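PDB 3FVV: histidinol-phosphatase, which probably catalyses the dephosphorylation of L-histidinol phosphate to L-histidinol, a late step of histidine biosynthesis, as a magnesium-dependent member of the HAD-like hydrolase superfamily. Local coordinates for residues G67-H72 with G144-R149; A116-V121 with T137-R142; Y22-F27 with E82-D87. One frame throughout, in Å; residues are numbered along the deposited sequence.

Contact 1: G67-H72 with G144-R149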
ATOM      1  N   GLY A  67       9.620   1.706  13.066  1.00 14.68           N
ATOM      2  CA  GLY A  67      10.741   2.049  13.910  1.00 14.02           C
ATOM      3  C   GLY A  67      11.686   2.913  13.116  1.00 15.70           C
ATOM      4  O   GLY A  67      12.401   3.719  13.686  1.00 15.96           O
ATOM      5  N   LEU A  68      11.691   2.783  11.790  1.00 15.43           N
ATOM      6  CA  LEU A  68      12.504   3.691  10.996  1.00 15.78           C
ATOM      7  C   LEU A  68      12.048   5.175  11.109  1.00 15.00           C
ATOM      8  O   LEU A  68      12.841   6.085  11.019  1.00 14.04           O
ATOM      9  CB  LEU A  68      12.496   3.248   9.541  1.00 14.33           C
ATOM     10  CG  LEU A  68      13.192   1.895   9.316  1.00 17.02           C
ATOM     11  CD1 LEU A  68      12.991   1.389   7.898  1.00 12.27           C
ATOM     12  CD2 LEU A  68      14.648   2.058   9.668  1.00 17.00           C
ATOM     13  N   LEU A  69      10.748   5.378  11.274  1.00 14.10           N
ATOM     14  CA  LEU A  69      10.167   6.712  11.470  1.00 13.30           C
ATOM     15  C   LEU A  69      10.408   7.297  12.868  1.00 13.35           C
ATOM     16  O   LEU A  69      10.589   8.525  13.041  1.00 12.95           O
ATOM     17  CB  LEU A  69       8.667   6.622  11.180  1.00 12.47           C
ATOM     18  CG  LEU A  69       8.188   6.113   9.799  1.00 10.02           C
ATOM     19  CD1 LEU A  69       6.636   6.183   9.800  1.00  7.91           C
ATOM     20  CD2 LEU A  69       8.755   6.873   8.582  1.00 10.20           C
ATOM     21  N   ALA A  70      10.450   6.401  13.857  1.00 13.45           N
ATOM     22  CA  ALA A  70      10.620   6.745  15.261  1.00 12.74           C
ATOM     23  C   ALA A  70      12.004   7.337  15.520  1.00 13.09           C
ATOM     24  O   ALA A  70      12.193   8.077  16.477  1.00 13.45           O
ATOM     25  CB  ALA A  70      10.332   5.464  16.188  1.00 11.75           C
ATOM     26  N   ALA A  71      12.959   7.079  14.639  1.00 13.86           N
ATOM     27  CA  ALA A  71      14.349   7.493  14.859  1.00 14.20           C
ATOM     28  C   ALA A  71      14.627   8.970  14.484  1.00 15.00           C
ATOM     29  O   ALA A  71      15.718   9.454  14.656  1.00 14.70           O
ATOM     30  CB  ALA A  71      15.322   6.482  14.141  1.00 13.47           C
ATOM     31  N   HIS A  72      13.601   9.732  14.051  1.00 15.86           N
ATOM     32  CA  HIS A  72      13.814  11.047  13.449  1.00 14.14           C
ATOM     33  C   HIS A  72      12.663  12.009  13.637  1.00 14.25           C
ATOM     34  O   HIS A  72      11.520  11.628  13.815  1.00 14.83           O
ATOM     35  CB  HIS A  72      13.933  10.876  11.940  1.00 14.33           C
ATOM     36  CG  HIS A  72      15.027   9.975  11.530  1.00 13.63           C
ATOM     37  ND1 HIS A  72      14.799   8.734  10.979  1.00 19.55           N
ATOM     38  CD2 HIS A  72      16.356  10.117  11.609  1.00 14.11           C
ATOM     39  CE1 HIS A  72      15.950   8.149  10.745  1.00 18.42           C
ATOM     40  NE2 HIS A  72      16.910   8.974  11.100  1.00 16.43           N
ATOM     41  N   GLY A 144       4.339  14.729  18.706  1.00 10.04           N
ATOM     42  CA  GLY A 144       5.166  15.214  17.635  1.00 10.47           C
ATOM     43  C   GLY A 144       6.143  14.192  17.103  1.00 11.86           C
ATOM     44  O   GLY A 144       7.065  14.537  16.362  1.00 10.54           O
ATOM     45  N   ARG A 145       5.969  12.927  17.429  1.00 12.69           N
ATOM     46  CA  ARG A 145       6.853  11.939  16.812  1.00 13.91           C
ATOM     47  C   ARG A 145       6.150  10.621  16.574  1.00 13.34           C
ATOM     48  O   ARG A 145       5.159  10.292  17.252  1.00 10.83           O
ATOM     49  CB  ARG A 145       8.087  11.735  17.664  1.00 15.46           C
ATOM     50  CG  ARG A 145       7.747  11.224  19.026  1.00 21.45           C
ATOM     51  CD  ARG A 145       8.966  10.827  19.901  1.00 29.51           C
ATOM     52  NE  ARG A 145       9.620   9.552  19.534  1.00 31.24           N
ATOM     53  CZ  ARG A 145       9.334   8.353  20.063  1.00 31.35           C
ATOM     54  NH1 ARG A 145       8.382   8.188  20.962  1.00 28.40           N
ATOM     55  NH2 ARG A 145      10.026   7.301  19.669  1.00 33.64           N
ATOM     56  N   TYR A 146       6.629   9.900  15.560  1.00 12.77           N
ATOM     57  CA  TYR A 146       6.189   8.524  15.374  1.00 12.98           C
ATOM     58  C   TYR A 146       6.735   7.649  16.491  1.00 12.60           C
ATOM     59  O   TYR A 146       7.910   7.749  16.858  1.00 12.45           O
ATOM     60  CB  TYR A 146       6.649   8.054  14.001  1.00 12.83           C
ATOM     61  CG  TYR A 146       5.882   8.792  12.983  1.00 11.02           C
ATOM     62  CD1 TYR A 146       4.516   8.588  12.839  1.00  8.79           C
ATOM     63  CD2 TYR A 146       6.478   9.733  12.190  1.00 11.54           C
ATOM     64  CE1 TYR A 146       3.782   9.288  11.873  1.00  8.72           C
ATOM     65  CE2 TYR A 146       5.745  10.447  11.275  1.00 10.87           C
ATOM     66  CZ  TYR A 146       4.406  10.231  11.098  1.00  9.50           C
ATOM     67  OH  TYR A 146       3.722  10.991  10.151  1.00 10.16           O
ATOM     68  N   THR A 147       5.870   6.855  17.099  1.00 13.15           N
ATOM     69  CA  THR A 147       6.274   6.029  18.238  1.00 14.30           C
ATOM     70  C   THR A 147       6.880   4.671  17.851  1.00 13.85           C
ATOM     71  O   THR A 147       7.484   4.012  18.696  1.00 14.24           O
ATOM     72  CB  THR A 147       5.078   5.682  19.122  1.00 14.96           C
ATOM     73  OG1 THR A 147       4.171   4.904  18.343  1.00 14.20           O
ATOM     74  CG2 THR A 147       4.383   6.978  19.665  1.00 16.03           C
ATOM     75  N   GLY A 148       6.715   4.226  16.605  1.00 12.21           N
ATOM     76  CA  GLY A 148       7.075   2.843  16.262  1.00 12.65           C
ATOM     77  C   GLY A 148       5.966   1.798  16.360  1.00 13.91           C
ATOM     78  O   GLY A 148       6.155   0.628  15.927  1.00 13.08           O
ATOM     79  N   ARG A 149       4.788   2.208  16.868  1.00 14.70           N
ATOM     80  CA  ARG A 149       3.638   1.340  16.998  1.00 14.25           C
ATOM     81  C   ARG A 149       2.564   1.611  15.939  1.00 14.99           C
ATOM     82  O   ARG A 149       2.452   2.729  15.386  1.00 15.39           O
ATOM     83  CB  ARG A 149       3.036   1.497  18.401  1.00 14.87           C
ATOM     84  CG  ARG A 149       4.069   1.326  19.545  1.00 18.53           C
ATOM     85  CD  ARG A 149       3.377   1.063  20.869  1.00 23.25           C
ATOM     86  NE  ARG A 149       2.345   2.076  21.142  1.00 25.44           N
ATOM     87  CZ  ARG A 149       1.554   2.065  22.217  1.00 28.04           C
ATOM     88  NH1 ARG A 149       1.712   1.147  23.148  1.00 27.09           N
ATOM     89  NH2 ARG A 149       0.645   3.015  22.398  1.00 27.95           N
TER
HETATM   90  O   HOH W   1       9.154  10.445  14.039  1.00 18.91           O
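Leu69 and Tyr146 both point their CA-CB bonds at the facing segment, and chi1 of -57° and -69° turns each CG beside the backbone N, which leaves the beta carbons in contact and brings the leucine CD1 over the phenol ring. The beta carbons pack at 3.8 Å from Leu69 CB to Tyr146 CB. The methyl CD1 lies over one face, 4.3 Å from the centroid of the Tyr146 ring, a CH-pi contact in which the methyl sits near the ring normal.

One residue on, Ala70 presses against backbone. Its CA stands 3.3 Å from Tyr146 O, a CA-H...O contact, and its methyl CB lies 3.8 Å from Gly148 N. At Gly148 the chain turns a corner, and its main chain approaches Ala70 and Gly67 closely.

The contact thus places the C-terminal end of helix 58-70, in the all-helical part of this HAD-like hydrolase, against strand 145-147, the short strand that pairs antiparallel with strand 133-142. Pro139 of that neighbouring strand touches both Leu69 and Tyr146, and Leu77 of helix 74-89 packs on the tyrosine as well.

Polar linkage runs through a single bound water. It donates to Leu69 O at 2.6 Å and to His72 O at 2.7 Å, while accepting from Tyr146 N at 3.0 Å, and so joins the fraying helix end to the strand. At the exposed side, the Arg145 side chain bends at chi3 and brings the edge of its guanidinium toward Ala70 O, which remains 3.9 Å from Arg145 NH2.

Contact 2: A116-V121 with T137-R142. With SO4 (sulfate ion), chain C.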
ATOM      1  N   ALA A 116      -0.756  -1.864   2.662  1.00 12.50           N
ATOM      2  CA  ALA A 116      -0.104  -2.190   3.930  1.00 13.51           C
ATOM      3  C   ALA A 116       1.038  -1.240   4.182  1.00 12.87           C
ATOM      4  O   ALA A 116       1.466  -1.112   5.313  1.00 13.90           O
ATOM      5  CB  ALA A 116       0.434  -3.615   3.953  1.00 11.94           C
ATOM      6  N   THR A 117       1.569  -0.592   3.151  1.00 12.33           N
ATOM      7  CA  THR A 117       2.703   0.310   3.390  1.00 10.95           C
ATOM      8  C   THR A 117       2.157   1.550   4.141  1.00 11.84           C
ATOM      9  O   THR A 117       1.137   2.091   3.796  1.00 12.23           O
ATOM     10  CB  THR A 117       3.485   0.596   2.113  1.00 11.51           C
ATOM     11  OG1 THR A 117       4.114  -0.618   1.654  1.00  9.81           O
ATOM     12  CG2 THR A 117       4.607   1.664   2.331  1.00  8.27           C
ATOM     13  N   ASN A 118       2.845   1.955   5.198  1.00 12.29           N
ATOM     14  CA  ASN A 118       2.306   2.951   6.128  1.00 11.50           C
ATOM     15  C   ASN A 118       1.950   4.299   5.490  1.00 11.78           C
ATOM     16  O   ASN A 118       2.601   4.739   4.495  1.00  8.58           O
ATOM     17  CB  ASN A 118       3.226   3.093   7.357  1.00 11.70           C
ATOM     18  CG  ASN A 118       4.469   3.925   7.103  1.00 11.22           C
ATOM     19  OD1 ASN A 118       4.378   5.152   7.075  1.00  8.98           O
ATOM     20  ND2 ASN A 118       5.646   3.278   7.042  1.00  8.25           N
ATOM     21  N   SER A 119       0.896   4.922   6.049  1.00  9.64           N
ATOM     22  CA  SER A 119       0.351   6.154   5.530  1.00 11.20           C
ATOM     23  C   SER A 119       1.334   7.363   5.476  1.00 10.82           C
ATOM     24  O   SER A 119       1.197   8.207   4.618  1.00 10.20           O
ATOM     25  CB  SER A 119      -0.953   6.549   6.246  1.00 11.24           C
ATOM     26  OG  SER A 119      -0.709   6.760   7.622  1.00 11.91           O
ATOM     27  N   PHE A 120       2.366   7.417   6.317  1.00 11.32           N
ATOM     28  CA  PHE A 120       3.380   8.421   6.131  1.00  9.86           C
ATOM     29  C   PHE A 120       4.093   8.249   4.772  1.00 10.02           C
ATOM     30  O   PHE A 120       4.319   9.201   4.039  1.00 10.52           O
ATOM     31  CB  PHE A 120       4.445   8.439   7.258  1.00 11.22           C
ATOM     32  CG  PHE A 120       5.533   9.428   6.980  1.00  9.73           C
ATOM     33  CD1 PHE A 120       5.318  10.780   7.179  1.00 12.99           C
ATOM     34  CD2 PHE A 120       6.707   9.039   6.376  1.00 13.28           C
ATOM     35  CE1 PHE A 120       6.305  11.723   6.851  1.00 12.70           C
ATOM     36  CE2 PHE A 120       7.676   9.992   6.035  1.00 10.00           C
ATOM     37  CZ  PHE A 120       7.456  11.305   6.282  1.00 10.82           C
ATOM     38  N   VAL A 121       4.459   7.028   4.470  1.00  9.72           N
ATOM     39  CA  VAL A 121       5.128   6.702   3.220  1.00 10.65           C
ATOM     40  C   VAL A 121       4.204   6.806   2.022  1.00 10.77           C
ATOM     41  O   VAL A 121       4.639   7.228   0.982  1.00 11.54           O
ATOM     42  CB  VAL A 121       5.807   5.273   3.300  1.00 10.92           C
ATOM     43  CG1 VAL A 121       6.333   4.812   1.918  1.00  9.69           C
ATOM     44  CG2 VAL A 121       6.925   5.297   4.353  1.00 10.33           C
ATOM     45  N   THR A 137      -1.935   1.230   6.576  1.00 12.37           N
ATOM     46  CA  THR A 137      -1.534   0.990   7.975  1.00 12.09           C
ATOM     47  C   THR A 137      -1.067   2.351   8.503  1.00 13.94           C
ATOM     48  O   THR A 137      -0.345   3.083   7.818  1.00 12.33           O
ATOM     49  CB  THR A 137      -0.463  -0.050   8.022  1.00 12.74           C
ATOM     50  OG1 THR A 137      -1.055  -1.248   7.518  1.00 11.50           O
ATOM     51  CG2 THR A 137       0.126  -0.312   9.489  1.00 11.79           C
ATOM     52  N   ASP A 138      -1.543   2.717   9.677  1.00 12.75           N
ATOM     53  CA  ASP A 138      -1.269   4.027  10.215  1.00 13.97           C
ATOM     54  C   ASP A 138      -0.263   3.937  11.332  1.00 14.39           C
ATOM     55  O   ASP A 138      -0.448   3.200  12.314  1.00 13.35           O
ATOM     56  CB  ASP A 138      -2.531   4.721  10.741  1.00 13.83           C
ATOM     57  CG  ASP A 138      -3.510   5.084   9.600  1.00 18.19           C
ATOM     58  OD1 ASP A 138      -3.059   5.589   8.525  1.00 17.95           O
ATOM     59  OD2 ASP A 138      -4.721   4.844   9.800  1.00 20.15           O
ATOM     60  N   PRO A 139       0.776   4.760  11.227  1.00 14.35           N
ATOM     61  CA  PRO A 139       1.738   4.816  12.304  1.00 13.85           C
ATOM     62  C   PRO A 139       1.218   5.675  13.437  1.00 14.60           C
ATOM     63  O   PRO A 139       0.720   6.770  13.193  1.00 14.37           O
ATOM     64  CB  PRO A 139       2.983   5.466  11.646  1.00 15.53           C
ATOM     65  CG  PRO A 139       2.588   6.052  10.448  1.00 14.39           C
ATOM     66  CD  PRO A 139       1.097   5.678  10.121  1.00 13.71           C
ATOM     67  N   GLU A 140       1.295   5.188  14.676  1.00 13.32           N
ATOM     68  CA  GLU A 140       0.972   6.019  15.819  1.00 13.10           C
ATOM     69  C   GLU A 140       1.962   7.219  15.861  1.00 12.16           C
ATOM     70  O   GLU A 140       3.204   7.047  15.721  1.00 10.14           O
ATOM     71  CB  GLU A 140       1.066   5.203  17.110  1.00 12.62           C
ATOM     72  CG  GLU A 140       0.757   5.952  18.355  1.00 16.12           C
ATOM     73  CD  GLU A 140       1.120   5.106  19.620  1.00 18.71           C
ATOM     74  OE1 GLU A 140       2.248   4.561  19.736  1.00 18.10           O
ATOM     75  OE2 GLU A 140       0.246   4.969  20.467  1.00 21.94           O
ATOM     76  N   TYR A 141       1.384   8.393  16.080  1.00 10.35           N
ATOM     77  CA  TYR A 141       2.100   9.685  16.180  1.00 12.29           C
ATOM     78  C   TYR A 141       1.651  10.290  17.451  1.00 11.46           C
ATOM     79  O   TYR A 141       0.458  10.460  17.636  1.00 13.60           O
ATOM     80  CB  TYR A 141       1.660  10.593  15.049  1.00 11.53           C
ATOM     81  CG  TYR A 141       2.437  11.872  14.890  1.00 12.92           C
ATOM     82  CD1 TYR A 141       3.733  11.866  14.412  1.00 13.80           C
ATOM     83  CD2 TYR A 141       1.846  13.086  15.123  1.00 14.02           C
ATOM     84  CE1 TYR A 141       4.420  13.038  14.226  1.00 14.66           C
ATOM     85  CE2 TYR A 141       2.532  14.306  14.913  1.00 13.63           C
ATOM     86  CZ  TYR A 141       3.824  14.274  14.466  1.00 15.99           C
ATOM     87  OH  TYR A 141       4.540  15.458  14.266  1.00  9.56           O
ATOM     88  N   ARG A 142       2.553  10.590  18.345  1.00 11.58           N
ATOM     89  CA  ARG A 142       2.197  11.129  19.645  1.00  9.82           C
ATOM     90  C   ARG A 142       3.269  12.112  20.019  1.00 10.03           C
ATOM     91  O   ARG A 142       4.500  11.836  19.871  1.00  9.96           O
ATOM     92  CB  ARG A 142       2.165  10.000  20.693  1.00 10.99           C
ATOM     93  CG  ARG A 142       1.518  10.353  22.065  1.00 11.12           C
ATOM     94  CD  ARG A 142       1.608   9.146  23.047  1.00 14.08           C
ATOM     95  NE  ARG A 142       3.008   8.748  23.291  1.00 14.46           N
ATOM     96  CZ  ARG A 142       3.438   7.497  23.358  1.00 19.69           C
ATOM     97  NH1 ARG A 142       2.626   6.454  23.158  1.00 22.58           N
ATOM     98  NH2 ARG A 142       4.710   7.267  23.576  1.00 19.92           N
TER
HETATM   99  S   SO4 C 233       0.621  -3.306  -0.501  1.00 25.07           S
HETATM  100  O1  SO4 C 233       0.302  -2.101  -1.358  1.00 21.78           O
HETATM  101  O2  SO4 C 233      -0.439  -3.601   0.539  1.00 17.15           O
HETATM  102  O3  SO4 C 233       0.897  -4.379  -1.443  1.00 24.98           O
HETATM  103  O4  SO4 C 233       1.853  -3.085   0.271  1.00 20.50           O
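Ser119 and Thr137 meet within the beta-alpha-beta unit of strand 110-115, helix 119-128 and strand 133-142, part of the Rossmann-like core of the HAD fold. Ser119 N, in the first turn of the helix, donates to Thr137 O at 2.8 Å, nearly in line with the carbonyl bond. The same oxygen receives a CA-H...O contact from Asn118 CA at 3.1 Å, so the start of the helix is set closely against the strand.

Asn118 is the N-cap. Its OD1 accepts from Val121 N at 3.2 Å, with the donor above the carbonyl plane. The Pro139 ring faces this oxygen with CG and Ser119 OG with CD, while Leu66 of helix 58-70 touches both Asn118 and Pro139.

The packing thins at either end. Beyond Pro139 the strand diverges toward exposed Tyr141 and Arg142. At the other end Thr137 OG1 gives only a weak bond to Ala116 O; its stronger partner is Ser155 N. There Ala116 N donates an almost straight hydrogen bond to O2 of a sulfate (2.8 Å), probably from the crystallisation liquor, also bound by Thr115, Lys160 and the backbone of Leu11 and Asp12, consistent with a phosphate-binding site.

With Ser119 OG between the backbone N and carbonyl carbon (chi1 61°), the hydroxyl donates to the anti lone pair of Asp138 OD1 at 2.8 Å and lies 3.3 Å from Pro139 CD.

Contact 3: Y22-F27 with E82-D87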
ATOM      1  N   TYR A  22       9.917  -1.539   1.260  1.00 14.96           N
ATOM      2  CA  TYR A  22      11.332  -1.921   1.159  1.00 15.43           C
ATOM      3  C   TYR A  22      12.189  -0.804   0.537  1.00 14.62           C
ATOM      4  O   TYR A  22      13.236  -0.445   1.077  1.00 14.23           O
ATOM      5  CB  TYR A  22      11.492  -3.216   0.379  1.00 17.18           C
ATOM      6  CG  TYR A  22      12.961  -3.595   0.339  1.00 22.02           C
ATOM      7  CD1 TYR A  22      13.574  -4.197   1.443  1.00 29.04           C
ATOM      8  CD2 TYR A  22      13.758  -3.224  -0.734  1.00 25.71           C
ATOM      9  CE1 TYR A  22      14.960  -4.487   1.455  1.00 29.91           C
ATOM     10  CE2 TYR A  22      15.127  -3.510  -0.755  1.00 29.12           C
ATOM     11  CZ  TYR A  22      15.732  -4.138   0.344  1.00 31.34           C
ATOM     12  OH  TYR A  22      17.093  -4.390   0.330  1.00 32.56           O
ATOM     13  N   GLN A  23      11.722  -0.185  -0.545  1.00 14.67           N
ATOM     14  CA  GLN A  23      12.526   0.883  -1.208  1.00 13.92           C
ATOM     15  C   GLN A  23      12.728   2.083  -0.250  1.00 13.44           C
ATOM     16  O   GLN A  23      13.806   2.675  -0.175  1.00 12.13           O
ATOM     17  CB  GLN A  23      11.889   1.328  -2.505  1.00 13.77           C
ATOM     18  CG  GLN A  23      11.835   0.253  -3.524  1.00 15.99           C
ATOM     19  CD  GLN A  23      13.239  -0.166  -3.934  1.00 19.93           C
ATOM     20  OE1 GLN A  23      14.181   0.649  -3.945  1.00 17.89           O
ATOM     21  NE2 GLN A  23      13.376  -1.411  -4.284  1.00 18.73           N
ATOM     22  N   TRP A  24      11.715   2.395   0.534  1.00 13.32           N
ATOM     23  CA  TRP A  24      11.894   3.430   1.539  1.00 12.96           C
ATOM     24  C   TRP A  24      12.934   3.066   2.602  1.00 13.94           C
ATOM     25  O   TRP A  24      13.771   3.927   2.915  1.00 14.40           O
ATOM     26  CB  TRP A  24      10.541   3.773   2.152  1.00 14.17           C
ATOM     27  CG  TRP A  24      10.504   4.687   3.349  1.00  9.20           C
ATOM     28  CD1 TRP A  24      10.131   4.297   4.590  1.00  8.19           C
ATOM     29  CD2 TRP A  24      10.904   6.088   3.473  1.00  9.65           C
ATOM     30  NE1 TRP A  24      10.187   5.361   5.453  1.00  9.74           N
ATOM     31  CE2 TRP A  24      10.668   6.466   4.808  1.00  9.60           C
ATOM     32  CE3 TRP A  24      11.370   7.039   2.598  1.00 11.04           C
ATOM     33  CZ2 TRP A  24      10.869   7.759   5.283  1.00 10.15           C
ATOM     34  CZ3 TRP A  24      11.577   8.328   3.063  1.00 13.96           C
ATOM     35  CH2 TRP A  24      11.309   8.681   4.398  1.00 13.68           C
ATOM     36  N   ALA A  25      12.882   1.840   3.153  1.00 12.34           N
ATOM     37  CA  ALA A  25      13.900   1.362   4.094  1.00 12.85           C
ATOM     38  C   ALA A  25      15.268   1.414   3.475  1.00 13.37           C
ATOM     39  O   ALA A  25      16.272   1.883   4.075  1.00 13.97           O
ATOM     40  CB  ALA A  25      13.596  -0.088   4.519  1.00 11.76           C
ATOM     41  N   ASP A  26      15.333   0.936   2.241  1.00 14.53           N
ATOM     42  CA  ASP A  26      16.588   0.883   1.545  1.00 14.75           C
ATOM     43  C   ASP A  26      17.085   2.282   1.226  1.00 14.91           C
ATOM     44  O   ASP A  26      18.285   2.538   1.265  1.00 14.22           O
ATOM     45  CB  ASP A  26      16.454   0.086   0.245  1.00 16.82           C
ATOM     46  CG  ASP A  26      17.786  -0.124  -0.418  1.00 19.84           C
ATOM     47  OD1 ASP A  26      18.691  -0.650   0.248  1.00 23.29           O
ATOM     48  OD2 ASP A  26      17.927   0.275  -1.569  1.00 26.89           O
ATOM     49  N   PHE A  27      16.162   3.189   0.922  1.00 14.05           N
ATOM     50  CA  PHE A  27      16.506   4.579   0.655  1.00 13.81           C
ATOM     51  C   PHE A  27      17.112   5.238   1.900  1.00 13.17           C
ATOM     52  O   PHE A  27      18.137   5.926   1.824  1.00 12.60           O
ATOM     53  CB  PHE A  27      15.285   5.337   0.157  1.00 13.45           C
ATOM     54  CG  PHE A  27      15.427   6.832   0.218  1.00 15.32           C
ATOM     55  CD1 PHE A  27      15.914   7.531  -0.876  1.00 17.30           C
ATOM     56  CD2 PHE A  27      15.045   7.539   1.328  1.00 15.00           C
ATOM     57  CE1 PHE A  27      16.038   8.862  -0.849  1.00 17.06           C
ATOM     58  CE2 PHE A  27      15.185   8.893   1.351  1.00 17.78           C
ATOM     59  CZ  PHE A  27      15.680   9.553   0.268  1.00 14.66           C
ATOM     60  N   GLU A  82      10.338  13.641   0.403  1.00 12.18           N
ATOM     61  CA  GLU A  82      10.302  14.333  -0.882  1.00 13.60           C
ATOM     62  C   GLU A  82      11.425  13.910  -1.790  1.00 13.38           C
ATOM     63  O   GLU A  82      11.249  13.704  -2.948  1.00 14.36           O
ATOM     64  CB  GLU A  82      10.336  15.867  -0.739  1.00 14.34           C
ATOM     65  CG  GLU A  82       9.165  16.459   0.003  1.00 17.91           C
ATOM     66  CD  GLU A  82       9.396  17.906   0.448  1.00 24.76           C
ATOM     67  OE1 GLU A  82      10.371  18.533  -0.002  1.00 28.36           O
ATOM     68  OE2 GLU A  82       8.629  18.418   1.299  1.00 24.73           O
ATOM     69  N   GLU A  83      12.610  13.734  -1.257  1.00 13.61           N
ATOM     70  CA  GLU A  83      13.701  13.265  -2.076  1.00 14.15           C
ATOM     71  C   GLU A  83      13.419  11.849  -2.599  1.00 13.70           C
ATOM     72  O   GLU A  83      13.745  11.536  -3.710  1.00 14.05           O
ATOM     73  CB  GLU A  83      14.985  13.309  -1.209  1.00 14.94           C
ATOM     74  CG  GLU A  83      16.224  12.729  -1.885  1.00 18.98           C
ATOM     75  CD  GLU A  83      17.395  12.601  -0.853  1.00 23.74           C
ATOM     76  OE1 GLU A  83      17.424  13.409   0.118  1.00 23.66           O
ATOM     77  OE2 GLU A  83      18.221  11.654  -0.981  1.00 22.43           O
ATOM     78  N   PHE A  84      12.865  10.991  -1.738  1.00 13.44           N
ATOM     79  CA  PHE A  84      12.424   9.654  -2.073  1.00 13.35           C
ATOM     80  C   PHE A  84      11.392   9.681  -3.197  1.00 13.41           C
ATOM     81  O   PHE A  84      11.439   8.859  -4.107  1.00 10.90           O
ATOM     82  CB  PHE A  84      11.847   8.995  -0.816  1.00 13.65           C
ATOM     83  CG  PHE A  84      11.226   7.620  -1.022  1.00 10.45           C
ATOM     84  CD1 PHE A  84      12.015   6.536  -1.417  1.00 13.23           C
ATOM     85  CD2 PHE A  84       9.919   7.408  -0.749  1.00 10.67           C
ATOM     86  CE1 PHE A  84      11.512   5.284  -1.570  1.00  9.67           C
ATOM     87  CE2 PHE A  84       9.333   6.103  -0.897  1.00 11.10           C
ATOM     88  CZ  PHE A  84      10.139   5.045  -1.295  1.00 12.23           C
ATOM     89  N   MET A  85      10.459  10.613  -3.104  1.00 12.84           N
ATOM     90  CA  MET A  85       9.436  10.693  -4.144  1.00 14.07           C
ATOM     91  C   MET A  85      10.094  11.042  -5.454  1.00 13.78           C
ATOM     92  O   MET A  85       9.852  10.379  -6.460  1.00 14.10           O
ATOM     93  CB  MET A  85       8.363  11.745  -3.849  1.00 13.00           C
ATOM     94  CG  MET A  85       7.337  11.316  -2.835  1.00 14.34           C
ATOM     95  SD  MET A  85       6.258   9.929  -3.304  1.00  7.91           S
ATOM     96  CE  MET A  85       5.269  10.825  -4.549  1.00 12.95           C
ATOM     97  N   ARG A  86      10.984  12.041  -5.419  1.00 14.48           N
ATOM     98  CA  ARG A  86      11.645  12.546  -6.636  1.00 14.83           C
ATOM     99  C   ARG A  86      12.573  11.523  -7.300  1.00 14.86           C
ATOM    100  O   ARG A  86      12.676  11.476  -8.533  1.00 14.81           O
ATOM    101  CB  ARG A  86      12.433  13.812  -6.241  1.00 15.96           C
ATOM    102  CG  ARG A  86      13.412  14.329  -7.196  1.00 17.20           C
ATOM    103  CD  ARG A  86      14.264  15.594  -6.640  1.00 18.37           C
ATOM    104  NE  ARG A  86      13.342  16.453  -5.917  1.00 22.17           N
ATOM    105  CZ  ARG A  86      13.314  16.660  -4.588  1.00 25.42           C
ATOM    106  NH1 ARG A  86      14.258  16.218  -3.758  1.00 26.90           N
ATOM    107  NH2 ARG A  86      12.350  17.395  -4.096  1.00 27.38           N
ATOM    108  N   ASP A  87      13.283  10.727  -6.500  1.00 14.53           N
ATOM    109  CA  ASP A  87      14.415   9.897  -6.996  1.00 14.59           C
ATOM    110  C   ASP A  87      13.998   8.432  -7.151  1.00 14.10           C
ATOM    111  O   ASP A  87      14.575   7.708  -7.933  1.00 12.71           O
ATOM    112  CB  ASP A  87      15.629   9.938  -6.038  1.00 14.59           C
ATOM    113  CG  ASP A  87      16.296  11.294  -6.008  1.00 18.35           C
ATOM    114  OD1 ASP A  87      15.903  12.105  -6.858  1.00 23.11           O
ATOM    115  OD2 ASP A  87      17.194  11.548  -5.173  1.00 20.60           O
TER
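Phe84 of helix 74-89 packs against both Trp24 and Phe27 of helix 20-30, and the three rings form an aromatic cluster. Two kinds of ring meeting occur. The six-membered ring of Trp24 turns its edge to the face of Phe84 in a T-shaped pair, with planes at 61° and CE3 leading, 3.7 Å from Phe84 CD2. Phe27 meets the same ring obliquely, its CG 3.8 Å from Phe84 CD1.

CH-pi contacts reinforce both meetings. The methylene CB of Phe84 stands over the middle of the Phe27 ring, 3.9 Å from its centroid, while CB of Trp24 lies off-centre over the Phe84 ring. All three aromatic residues have CG anti to the backbone N (Phe84 chi1 175°), which sends the Phe84 ring across the interface as far as the opposing main chain: its CE1 comes within 3.6 Å of Trp24 N.

Charge appears at one margin. Glu83, extended beyond CG, runs past the outer end of Phe27, with CG in the plane at the ring's edge and OE2 3.5 Å from Phe27 CZ. The carboxylate is held by a salt bridge from OE1 to Arg33.

The two helix segments cross at 115°, their axes 10.9 Å apart at closest approach, a separation spanned by the aromatic side chains. His81, a turn before Phe84, meets both Phe84 and Trp24. Trp24 continues to Leu69 of helix 58-70 and to Phe120 and Val121, so the cluster joins the helical part of the fold to helix 119-128, which follows strand 110-115 of the sheet.

Contact 3 is buried and almost wholly aromatic, contact 2 is partly buried and relies on direct hydrogen bonds at a helix start, and contact 1 lies at the surface, where apolar packing is joined by a bridging water. Contacts 1 and 2 share a sheet: strands 145-147 and 133-142 are neighbours, tied by the salt bridge of Arg149 to Glu140, and Tyr146 packs on Phe120. Contact 3 brings together two helices, yet Trp24 touches Leu69 of contact 1 and Val121 of contact 2. Along the chain, contact 2 is nested within the loop closed by contact 1, whereas contacts 1 and 3 interleave.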